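Local coordinates for protein sulfotransferase (Mycobacterium tuberculosis, PDB 2ZQ5) that probably transfers a sulfuryl group from the donor PAPS to an acceptor that is not known, at residues A[182-185]-A[186-189]; A[197-200]-A[201-204]; A[256-259]-A[260-264]; A[298-301]-A[302-306]. One frame throughout, in Å; residues are numbered along the deposited sequence.

Contact 1 of 4, residues A[182-185]-A[186-189]; sequences LHSV and SYEA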
loop_
_atom_site.group_PDB
_atom_site.type_symbol
_atom_site.label_atom_id
_atom_site.label_comp_id
_atom_site.label_asym_id
_atom_site.label_seq_id
_atom_site.Cartn_x
_atom_site.Cartn_y
_atom_site.Cartn_z
ATOM N N LEU A 182 3.817 5.596 -9.799
ATOM C CA LEU A 182 2.460 5.569 -10.337
ATOM C C LEU A 182 2.025 4.160 -10.751
ATOM O O LEU A 182 1.231 3.991 -11.677
ATOM C CB LEU A 182 2.297 6.551 -11.510
ATOM C CG LEU A 182 2.141 8.047 -11.173
ATOM C CD1 LEU A 182 1.102 8.236 -10.069
ATOM C CD2 LEU A 182 3.475 8.622 -10.739
ATOM N N HIS A 183 2.572 3.159 -10.061
ATOM C CA HIS A 183 2.217 1.752 -10.276
ATOM C C HIS A 183 1.618 1.309 -8.945
ATOM O O HIS A 183 2.343 1.091 -7.970
ATOM C CB HIS A 183 3.447 0.888 -10.587
ATOM C CG HIS A 183 3.934 1.001 -11.999
ATOM N ND1 HIS A 183 4.511 2.147 -12.502
ATOM C CD2 HIS A 183 3.954 0.097 -13.009
ATOM C CE1 HIS A 183 4.867 1.946 -13.757
ATOM N NE2 HIS A 183 4.541 0.709 -14.090
ATOM N N SER A 184 0.299 1.175 -8.900
ATOM C CA SER A 184 -0.374 0.806 -7.659
ATOM C C SER A 184 -1.781 0.290 -7.911
ATOM O O SER A 184 -2.480 0.797 -8.786
ATOM C CB SER A 184 -0.437 2.033 -6.741
ATOM O OG SER A 184 -1.187 1.769 -5.569
ATOM N N VAL A 185 -2.199 -0.720 -7.152
ATOM C CA VAL A 185 -3.554 -1.236 -7.317
ATOM C C VAL A 185 -4.532 -0.458 -6.436
ATOM O O VAL A 185 -5.718 -0.785 -6.371
ATOM C CB VAL A 185 -3.653 -2.754 -6.995
ATOM C CG1 VAL A 185 -2.870 -3.555 -8.024
ATOM C CG2 VAL A 185 -3.143 -3.038 -5.592
ATOM N N SER A 186 -4.039 0.583 -5.767
ATOM C CA SER A 186 -4.897 1.398 -4.914
ATOM C C SER A 186 -5.853 2.233 -5.761
ATOM O O SER A 186 -7.011 2.439 -5.395
ATOM C CB SER A 186 -4.052 2.329 -4.035
ATOM O OG SER A 186 -3.362 3.297 -4.817
ATOM N N TYR A 187 -5.374 2.693 -6.909
ATOM C CA TYR A 187 -6.179 3.543 -7.779
ATOM C C TYR A 187 -7.478 2.913 -8.250
ATOM O O TYR A 187 -8.538 3.530 -8.143
ATOM C CB TYR A 187 -5.354 3.995 -8.987
ATOM C CG TYR A 187 -4.086 4.714 -8.597
ATOM C CD1 TYR A 187 -4.121 5.807 -7.732
ATOM C CD2 TYR A 187 -2.847 4.281 -9.060
ATOM C CE1 TYR A 187 -2.950 6.450 -7.332
ATOM C CE2 TYR A 187 -1.670 4.916 -8.667
ATOM C CZ TYR A 187 -1.731 5.995 -7.804
ATOM O OH TYR A 187 -0.568 6.610 -7.395
ATOM N N GLU A 188 -7.401 1.689 -8.757
ATOM C CA GLU A 188 -8.583 1.007 -9.262
ATOM C C GLU A 188 -9.568 0.583 -8.172
ATOM O O GLU A 188 -10.703 0.220 -8.471
ATOM C CB GLU A 188 -8.166 -0.202 -10.099
ATOM C CG GLU A 188 -7.607 -1.365 -9.305
ATOM C CD GLU A 188 -6.929 -2.373 -10.200
ATOM O OE1 GLU A 188 -5.830 -2.066 -10.712
ATOM O OE2 GLU A 188 -7.501 -3.463 -10.408
ATOM N N ALA A 189 -9.138 0.631 -6.914
ATOM C CA ALA A 189 -10.005 0.268 -5.798
ATOM C C ALA A 189 -10.682 1.511 -5.210
ATOM O O ALA A 189 -11.517 1.407 -4.314
ATOM C CB ALA A 189 -9.192 -0.445 -4.721
HETATM O O HOH W 1 -5.066 0.488 -9.804
#
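In the buried loop between helices 175-178 and 194-201, the chain turns at Val185 and Ser186, and the hydroxyls of Ser184 and Ser186 meet across the turn. Ser184 OG and Ser186 OG lie 2.8 Å apart in a hydrogen bond whose direction is open. Ser184 OG reaches it by standing anti to its own backbone N (chi1 175°), while Ser186 OG lies 3.9 Å above the plane of the Tyr187 ring, over its centre. That ring swings back over the preceding residues: its CE2 rests 3.7 Å from Ser184 CB, and Tyr187 OH comes within 3.5 Å of Leu182 CD1, the two side chains crossing at a slant. Tyr187 also packs against Leu43 and Tyr47 of helix 36-50.

A water ties the other side of the turn together, donating to Ser184 O and to Glu188 OE1 and accepting from Glu188 N, each at 2.8 Å. Three bonds thus fix the water, and one carboxylate oxygen is drawn back toward the turn; Glu188 OE2 is held instead by Thr292 and Arg295 of helix 282-304. Ala189 N bonds to Ser186 O (3.2 Å), closing a type I beta turn with Tyr187 and Glu188 at its corners, in the loop before helix 194-201.

Contact 2 of 4, residues A[197-200]-A[201-204]; sequences ADWL and SRQD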
loop_
_atom_site.group_PDB
_atom_site.type_symbol
_atom_site.label_atom_id
_atom_site.label_comp_id
_atom_site.label_asym_id
_atom_site.label_seq_id
_atom_site.Cartn_x
_atom_site.Cartn_y
_atom_site.Cartn_z
ATOM N N ALA A 197 -6.342 -0.189 -14.853
ATOM C CA ALA A 197 -6.239 -1.507 -14.235
ATOM C C ALA A 197 -5.739 -2.529 -15.261
ATOM O O ALA A 197 -4.881 -3.359 -14.958
ATOM C CB ALA A 197 -7.600 -1.937 -13.678
ATOM N N ASP A 198 -6.282 -2.451 -16.473
ATOM C CA ASP A 198 -5.915 -3.348 -17.567
ATOM C C ASP A 198 -4.455 -3.149 -17.957
ATOM O O ASP A 198 -3.707 -4.113 -18.129
ATOM C CB ASP A 198 -6.809 -3.074 -18.779
ATOM C CG ASP A 198 -6.406 -3.880 -20.002
ATOM O OD1 ASP A 198 -6.555 -5.117 -19.974
ATOM O OD2 ASP A 198 -5.936 -3.271 -20.988
ATOM N N TRP A 199 -4.059 -1.889 -18.104
ATOM C CA TRP A 199 -2.690 -1.556 -18.463
ATOM C C TRP A 199 -1.737 -2.093 -17.395
ATOM O O TRP A 199 -0.738 -2.745 -17.699
ATOM C CB TRP A 199 -2.543 -0.033 -18.576
ATOM C CG TRP A 199 -1.142 0.431 -18.861
ATOM C CD1 TRP A 199 -0.532 0.506 -20.081
ATOM C CD2 TRP A 199 -0.167 0.854 -17.899
ATOM N NE1 TRP A 199 0.763 0.950 -19.937
ATOM C CE2 TRP A 199 1.012 1.170 -18.608
ATOM C CE3 TRP A 199 -0.177 0.996 -16.504
ATOM C CZ2 TRP A 199 2.174 1.619 -17.968
ATOM C CZ3 TRP A 199 0.979 1.443 -15.867
ATOM C CH2 TRP A 199 2.138 1.747 -16.602
ATOM N N LEU A 200 -2.057 -1.822 -16.134
ATOM C CA LEU A 200 -1.212 -2.266 -15.036
ATOM C C LEU A 200 -1.039 -3.784 -15.001
ATOM O O LEU A 200 0.048 -4.280 -14.686
ATOM C CB LEU A 200 -1.785 -1.764 -13.705
ATOM C CG LEU A 200 -0.930 -1.985 -12.455
ATOM C CD1 LEU A 200 0.440 -1.327 -12.638
ATOM C CD2 LEU A 200 -1.649 -1.404 -11.243
ATOM N N SER A 201 -2.096 -4.519 -15.340
ATOM C CA SER A 201 -2.031 -5.981 -15.328
ATOM C C SER A 201 -1.033 -6.529 -16.350
ATOM O O SER A 201 -0.622 -7.683 -16.258
ATOM C CB SER A 201 -3.414 -6.583 -15.590
ATOM O OG SER A 201 -3.743 -6.534 -16.963
ATOM N N ARG A 202 -0.639 -5.699 -17.311
ATOM C CA ARG A 202 0.308 -6.107 -18.350
ATOM C C ARG A 202 1.727 -5.592 -18.106
ATOM O O ARG A 202 2.633 -5.879 -18.884
ATOM C CB ARG A 202 -0.167 -5.602 -19.721
ATOM C CG ARG A 202 -1.439 -6.259 -20.238
ATOM C CD ARG A 202 -1.875 -5.676 -21.579
ATOM N NE ARG A 202 -2.772 -4.528 -21.438
ATOM C CZ ARG A 202 -2.477 -3.289 -21.818
ATOM N NH1 ARG A 202 -1.300 -3.018 -22.365
ATOM N NH2 ARG A 202 -3.366 -2.318 -21.661
ATOM N N GLN A 203 1.925 -4.846 -17.024
ATOM C CA GLN A 203 3.235 -4.268 -16.740
ATOM C C GLN A 203 4.196 -5.109 -15.923
ATOM O O GLN A 203 3.793 -5.964 -15.136
ATOM C CB GLN A 203 3.076 -2.925 -16.019
ATOM C CG GLN A 203 2.229 -1.909 -16.753
ATOM C CD GLN A 203 2.659 -1.746 -18.194
ATOM O OE1 GLN A 203 3.794 -1.354 -18.480
ATOM N NE2 GLN A 203 1.753 -2.052 -19.115
ATOM N N ASP A 204 5.481 -4.845 -16.129
ATOM C CA ASP A 204 6.527 -5.500 -15.366
ATOM C C ASP A 204 6.722 -4.582 -14.159
ATOM O O ASP A 204 7.109 -3.423 -14.307
ATOM C CB ASP A 204 7.819 -5.582 -16.180
ATOM C CG ASP A 204 9.016 -5.944 -15.332
ATOM O OD1 ASP A 204 8.833 -6.661 -14.324
ATOM O OD2 ASP A 204 10.138 -5.515 -15.678
HETATM O O HOH W 2 -4.930 -6.169 -21.873
HETATM O O HOH W 3 1.581 -7.122 -14.144
#
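Asp198 and Arg202 form an i to i+4 salt bridge at the end of helix 194-201, with Arg202 NH2 2.8 Å from Asp198 OD2. The bond is fairly straight at the hydrogen (161°), and the oxygen lies close to the guanidinium plane, yet the nitrogen approaches from above the carboxylate, the two planes being 48° apart. Arg202 NE adds a weak second bond to the same oxygen, and a water donating to Asp198 OD1 links the other carboxylate oxygen weakly to NE. A bend at chi3 folds the arginine back along the helix and lays one guanidinium face over Trp199 CA.

Trp199 O is gripped twice, by Arg202 N at 3.0 Å and by Gln203 NE2 at 2.9 Å, from opposite faces of its carbonyl plane. The side-chain amide thus acts as a donor to a carbonyl of the last turn. Ser201 OG similarly donates to Asp198 O (2.7 Å), and Gln203 N to Leu200 O.

The same amide is stacked on the indole, almost parallel to it, with NE2 over the pyrrole part. Behind it, Gln203 CG stands 3.5 Å from the centroid of the six-membered ring, directly over the face, a CH-pi contact. A bend at chi2 (-50°) lets one side chain serve both ring and carbonyl. Trp199 NE1 bonds to Glu38 OE2, and its ring packs on Ala39 and Val42 of helix 36-50. The switch to i+3 backbone bonds at Arg202 and Gln203, with side-chain donors reaching last-turn carbonyls, marks the C-terminal end of helix 194-201.

Contact 3 of 4, residues A[256-259]-A[260-264]; sequences RPVE and TIMAS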
loop_
_atom_site.group_PDB
_atom_site.type_symbol
_atom_site.label_atom_id
_atom_site.label_comp_id
_atom_site.label_asym_id
_atom_site.label_seq_id
_atom_site.Cartn_x
_atom_site.Cartn_y
_atom_site.Cartn_z
ATOM N N ARG A 256 -9.315 -15.434 3.965
ATOM C CA ARG A 256 -10.651 -15.350 4.537
ATOM C C ARG A 256 -11.606 -15.507 3.362
ATOM O O ARG A 256 -11.425 -14.865 2.331
ATOM C CB ARG A 256 -10.865 -14.000 5.220
ATOM C CG ARG A 256 -12.108 -13.956 6.091
ATOM C CD ARG A 256 -12.261 -12.607 6.745
ATOM N NE ARG A 256 -13.369 -12.589 7.692
ATOM C CZ ARG A 256 -13.728 -11.522 8.401
ATOM N NH1 ARG A 256 -13.069 -10.379 8.270
ATOM N NH2 ARG A 256 -14.743 -11.602 9.253
ATOM N N PRO A 257 -12.617 -16.381 3.486
ATOM C CA PRO A 257 -13.566 -16.577 2.386
ATOM C C PRO A 257 -14.070 -15.225 1.898
ATOM O O PRO A 257 -14.727 -14.497 2.635
ATOM C CB PRO A 257 -14.655 -17.430 3.023
ATOM C CG PRO A 257 -13.877 -18.262 4.001
ATOM C CD PRO A 257 -12.963 -17.237 4.635
ATOM N N VAL A 258 -13.768 -14.906 0.647
ATOM C CA VAL A 258 -14.130 -13.612 0.087
ATOM C C VAL A 258 -15.614 -13.265 0.113
ATOM O O VAL A 258 -15.969 -12.095 0.254
ATOM C CB VAL A 258 -13.554 -13.472 -1.346
ATOM C CG1 VAL A 258 -13.895 -12.104 -1.931
ATOM C CG2 VAL A 258 -12.034 -13.652 -1.302
ATOM N N GLU A 259 -16.489 -14.261 0.001
ATOM C CA GLU A 259 -17.916 -13.964 0.029
ATOM C C GLU A 259 -18.342 -13.373 1.375
ATOM O O GLU A 259 -19.402 -12.756 1.474
ATOM C CB GLU A 259 -18.751 -15.220 -0.281
ATOM C CG GLU A 259 -18.694 -16.307 0.784
ATOM C CD GLU A 259 -17.579 -17.309 0.550
ATOM O OE1 GLU A 259 -16.561 -16.946 -0.073
ATOM O OE2 GLU A 259 -17.718 -18.464 1.003
ATOM N N THR A 260 -17.516 -13.546 2.406
ATOM C CA THR A 260 -17.846 -13.014 3.727
ATOM C C THR A 260 -17.319 -11.600 3.959
ATOM O O THR A 260 -17.614 -10.994 4.987
ATOM C CB THR A 260 -17.313 -13.916 4.871
ATOM O OG1 THR A 260 -15.881 -13.888 4.888
ATOM C CG2 THR A 260 -17.788 -15.345 4.685
ATOM N N ILE A 261 -16.547 -11.073 3.011
ATOM C CA ILE A 261 -16.000 -9.725 3.157
ATOM C C ILE A 261 -16.209 -8.796 1.959
ATOM O O ILE A 261 -15.979 -7.591 2.068
ATOM C CB ILE A 261 -14.477 -9.754 3.471
ATOM C CG1 ILE A 261 -13.727 -10.548 2.394
ATOM C CG2 ILE A 261 -14.236 -10.349 4.852
ATOM C CD1 ILE A 261 -12.215 -10.448 2.508
ATOM N N MET A 262 -16.645 -9.338 0.824
ATOM C CA MET A 262 -16.843 -8.520 -0.373
ATOM C C MET A 262 -17.746 -7.308 -0.135
ATOM O O MET A 262 -17.428 -6.200 -0.571
ATOM C CB MET A 262 -17.396 -9.373 -1.521
ATOM C CG MET A 262 -17.589 -8.617 -2.845
ATOM S SD MET A 262 -16.138 -7.699 -3.470
ATOM C CE MET A 262 -15.099 -9.026 -4.030
ATOM N N ALA A 263 -18.866 -7.496 0.558
ATOM C CA ALA A 263 -19.752 -6.362 0.813
ATOM C C ALA A 263 -19.035 -5.298 1.641
ATOM O O ALA A 263 -19.132 -4.105 1.352
ATOM C CB ALA A 263 -21.017 -6.825 1.533
ATOM N N SER A 264 -18.304 -5.741 2.662
ATOM C CA SER A 264 -17.565 -4.837 3.538
ATOM C C SER A 264 -16.500 -4.079 2.750
ATOM O O SER A 264 -16.288 -2.883 2.963
ATOM C CB SER A 264 -16.907 -5.630 4.669
ATOM O OG SER A 264 -16.166 -4.782 5.530
HETATM O O HOH W 4 -15.362 -14.676 7.451
HETATM O O HOH W 5 -19.979 -10.051 1.845
#
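Arg256 and Ile261 meet in the turn that carries strand 250-255 into helix 262-272, which probably corresponds to the 3'-phosphate-binding element of related sulfotransferases, where an arginine after the strand is followed by a serine in the helix. Two carbonyls of this turn each accept two hydrogen bonds. Pro257 O takes Thr260 OG1 at 2.6 Å, lying in the carbonyl plane, and Thr260 N at 3.0 Å, coming from above that plane. With chi1 at 67° the hydroxyl points back at Pro257 O, which the residue's own N-H also reaches. Val258 O receives Ile261 N from above its plane at 3.0 Å and Met262 N at 2.9 Å, the latter nearly in line with the C=O bond (174°). The tight turn thereby passes into the first turn of the helix, with Ile261 at the N-cap position.

Waters extend this network. One accepts from Arg256 NE and donates to Thr260 OG1, joining two side chains that do not bond directly; a second spans Glu259 O and Ala263 N.

The apolar contact is between Val258 CG1 and Met262 CE, 3.9 Å apart, the side chains running alongside one another and pointing the same way; Val258 also packs on Leu297, and Met262 on Ala289 and Met290, all of helix 282-304.

A methyl over a guanidinium face makes the remaining contact. Arg256 is stretched out fully, and its NH1 bonds to the backbone oxygen of Arg101. Ile261 CG2 covers one face of that guanidinium and touches the chain leading to it, 3.5 Å from Arg256 CD.

Contact 4 of 4, residues A[298-301]-A[302-306]; sequences ERFN and AARAK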
loop_
_atom_site.group_PDB
_atom_site.type_symbol
_atom_site.label_atom_id
_atom_site.label_comp_id
_atom_site.label_asym_id
_atom_site.label_seq_id
_atom_site.Cartn_x
_atom_site.Cartn_y
_atom_site.Cartn_z
ATOM N N GLU A 298 -5.534 -14.740 -7.993
ATOM C CA GLU A 298 -5.153 -15.697 -9.025
ATOM C C GLU A 298 -3.701 -15.483 -9.441
ATOM O O GLU A 298 -2.938 -16.441 -9.567
ATOM C CB GLU A 298 -6.082 -15.566 -10.235
ATOM C CG GLU A 298 -5.874 -16.620 -11.321
ATOM C CD GLU A 298 -4.647 -16.359 -12.171
ATOM O OE1 GLU A 298 -4.445 -15.194 -12.572
ATOM O OE2 GLU A 298 -3.894 -17.317 -12.451
ATOM N N ARG A 299 -3.310 -14.226 -9.638
ATOM C CA ARG A 299 -1.938 -13.922 -10.034
ATOM C C ARG A 299 -0.929 -14.330 -8.965
ATOM O O ARG A 299 0.178 -14.765 -9.286
ATOM C CB ARG A 299 -1.791 -12.429 -10.344
ATOM C CG ARG A 299 -2.510 -11.969 -11.616
ATOM C CD ARG A 299 -1.842 -12.506 -12.878
ATOM N NE ARG A 299 -2.062 -13.939 -13.062
ATOM C CZ ARG A 299 -1.397 -14.697 -13.930
ATOM N NH1 ARG A 299 -0.461 -14.166 -14.707
ATOM N NH2 ARG A 299 -1.669 -15.990 -14.022
ATOM N N PHE A 300 -1.303 -14.188 -7.696
ATOM C CA PHE A 300 -0.406 -14.570 -6.610
ATOM C C PHE A 300 -0.218 -16.084 -6.634
ATOM O O PHE A 300 0.902 -16.570 -6.528
ATOM C CB PHE A 300 -0.976 -14.146 -5.254
ATOM C CG PHE A 300 -0.007 -14.302 -4.112
ATOM C CD1 PHE A 300 1.095 -13.462 -3.996
ATOM C CD2 PHE A 300 -0.197 -15.296 -3.151
ATOM C CE1 PHE A 300 1.995 -13.600 -2.941
ATOM C CE2 PHE A 300 0.700 -15.445 -2.086
ATOM C CZ PHE A 300 1.799 -14.593 -1.981
ATOM N N ASN A 301 -1.313 -16.825 -6.777
ATOM C CA ASN A 301 -1.223 -18.285 -6.829
ATOM C C ASN A 301 -0.372 -18.752 -8.004
ATOM O O ASN A 301 0.484 -19.622 -7.854
ATOM C CB ASN A 301 -2.607 -18.926 -6.960
ATOM C CG ASN A 301 -3.393 -18.899 -5.672
ATOM O OD1 ASN A 301 -2.827 -18.757 -4.589
ATOM N ND2 ASN A 301 -4.706 -19.063 -5.778
ATOM N N ALA A 302 -0.613 -18.177 -9.177
ATOM C CA ALA A 302 0.119 -18.566 -10.376
ATOM C C ALA A 302 1.618 -18.329 -10.255
ATOM O O ALA A 302 2.419 -19.182 -10.635
ATOM C CB ALA A 302 -0.433 -17.819 -11.593
ATOM N N ALA A 303 1.994 -17.176 -9.714
ATOM C CA ALA A 303 3.398 -16.821 -9.570
ATOM C C ALA A 303 4.117 -17.542 -8.435
ATOM O O ALA A 303 5.289 -17.886 -8.551
ATOM C CB ALA A 303 3.530 -15.314 -9.385
ATOM N N ARG A 304 3.408 -17.766 -7.338
ATOM C CA ARG A 304 3.980 -18.422 -6.169
ATOM C C ARG A 304 4.514 -19.829 -6.443
ATOM O O ARG A 304 5.491 -20.261 -5.830
ATOM C CB ARG A 304 2.919 -18.459 -5.069
ATOM C CG ARG A 304 3.292 -19.198 -3.802
ATOM C CD ARG A 304 2.128 -19.120 -2.831
ATOM N NE ARG A 304 2.351 -19.900 -1.622
ATOM C CZ ARG A 304 1.528 -19.898 -0.581
ATOM N NH1 ARG A 304 0.427 -19.155 -0.608
ATOM N NH2 ARG A 304 1.804 -20.634 0.485
ATOM N N ALA A 305 3.881 -20.535 -7.373
ATOM C CA ALA A 305 4.282 -21.901 -7.698
ATOM C C ALA A 305 5.748 -22.096 -8.094
ATOM O O ALA A 305 6.337 -23.136 -7.793
ATOM C CB ALA A 305 3.373 -22.450 -8.799
ATOM N N LYS A 306 6.346 -21.108 -8.753
ATOM C CA LYS A 306 7.732 -21.237 -9.202
ATOM C C LYS A 306 8.787 -20.987 -8.131
ATOM O O LYS A 306 9.977 -21.168 -8.383
ATOM C CB LYS A 306 8.004 -20.286 -10.369
ATOM C CG LYS A 306 8.276 -18.857 -9.938
ATOM C CD LYS A 306 8.702 -17.981 -11.103
ATOM C CE LYS A 306 7.565 -17.788 -12.084
ATOM N NZ LYS A 306 6.401 -17.160 -11.408
HETATM O O HOH W 6 -1.817 -18.636 -2.293
#
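Glu298 O accepts the backbone N of Ala302 at 2.9 Å in the closing turns of helix 282-304, and Phe300 O takes Arg304 N at the same distance. Between them Ala303 N bonds to Arg299 O, completing three successive i to i+4 bonds.

On the outer side, the Glu298 carboxylate and the Arg299 guanidinium form a side-on salt bridge between adjacent residues. Arg299 NE lies 2.7 Å from Glu298 OE1, and NH2 lies 3.0 Å from Glu298 OE2. The second bond is almost straight (173°), uses the syn lone pair of OE2 and stays in the guanidinium plane; the first is tilted out of that plane. Bends at chi2 and chi3 curl the arginine back to its neighbour. The pair borders the methyl of Ala302, whose CB is 3.3 Å from Arg299 NH2 and 3.6 Å from Glu298 OE2.

Arg304 runs the other way, extended from CG to NE past the Phe300 ring. Its NH1 lies at the ring edge, near the ring plane and not over the face, 4.0 Å from Phe300 CE2, with the guanidinium plane turned 65° from the ring. Arg304 NH2 makes a salt bridge with Asp314. Lys306 NZ turns back to donate to Ala303 O and pairs with Asp240.

Phe300 packs on Val251 and Gln253 of strand 250-255, on Phe312 of strand 312-316 and on Leu239 of helix 239-245. The helix end is thereby seated against two neighbouring strands of the parallel sheet, with helix 239-245 beside it.

The four contacts follow one another along the chain. Contacts 1 and 2 are direct neighbours, their centres about 10 Å apart: His183 meets the Trp199 ring and Ser184 O touches Leu200, so the loop packs against helix 194-201, and both contacts lean on helix 36-50. Contacts 3 and 4 lie about 21 Å apart between centres, contact 3 at the start of helix 262-272 and contact 4 near the end of helix 282-304, the next helix in the chain. This long helix connects three of them: it carries contact 4, packs on Val258 and Met262 of contact 3, and lies between the 182-189 loop, which it holds through Glu188, and the parallel sheet, on which Phe300 packs. Strand 250-255 of that sheet leads into contact 3.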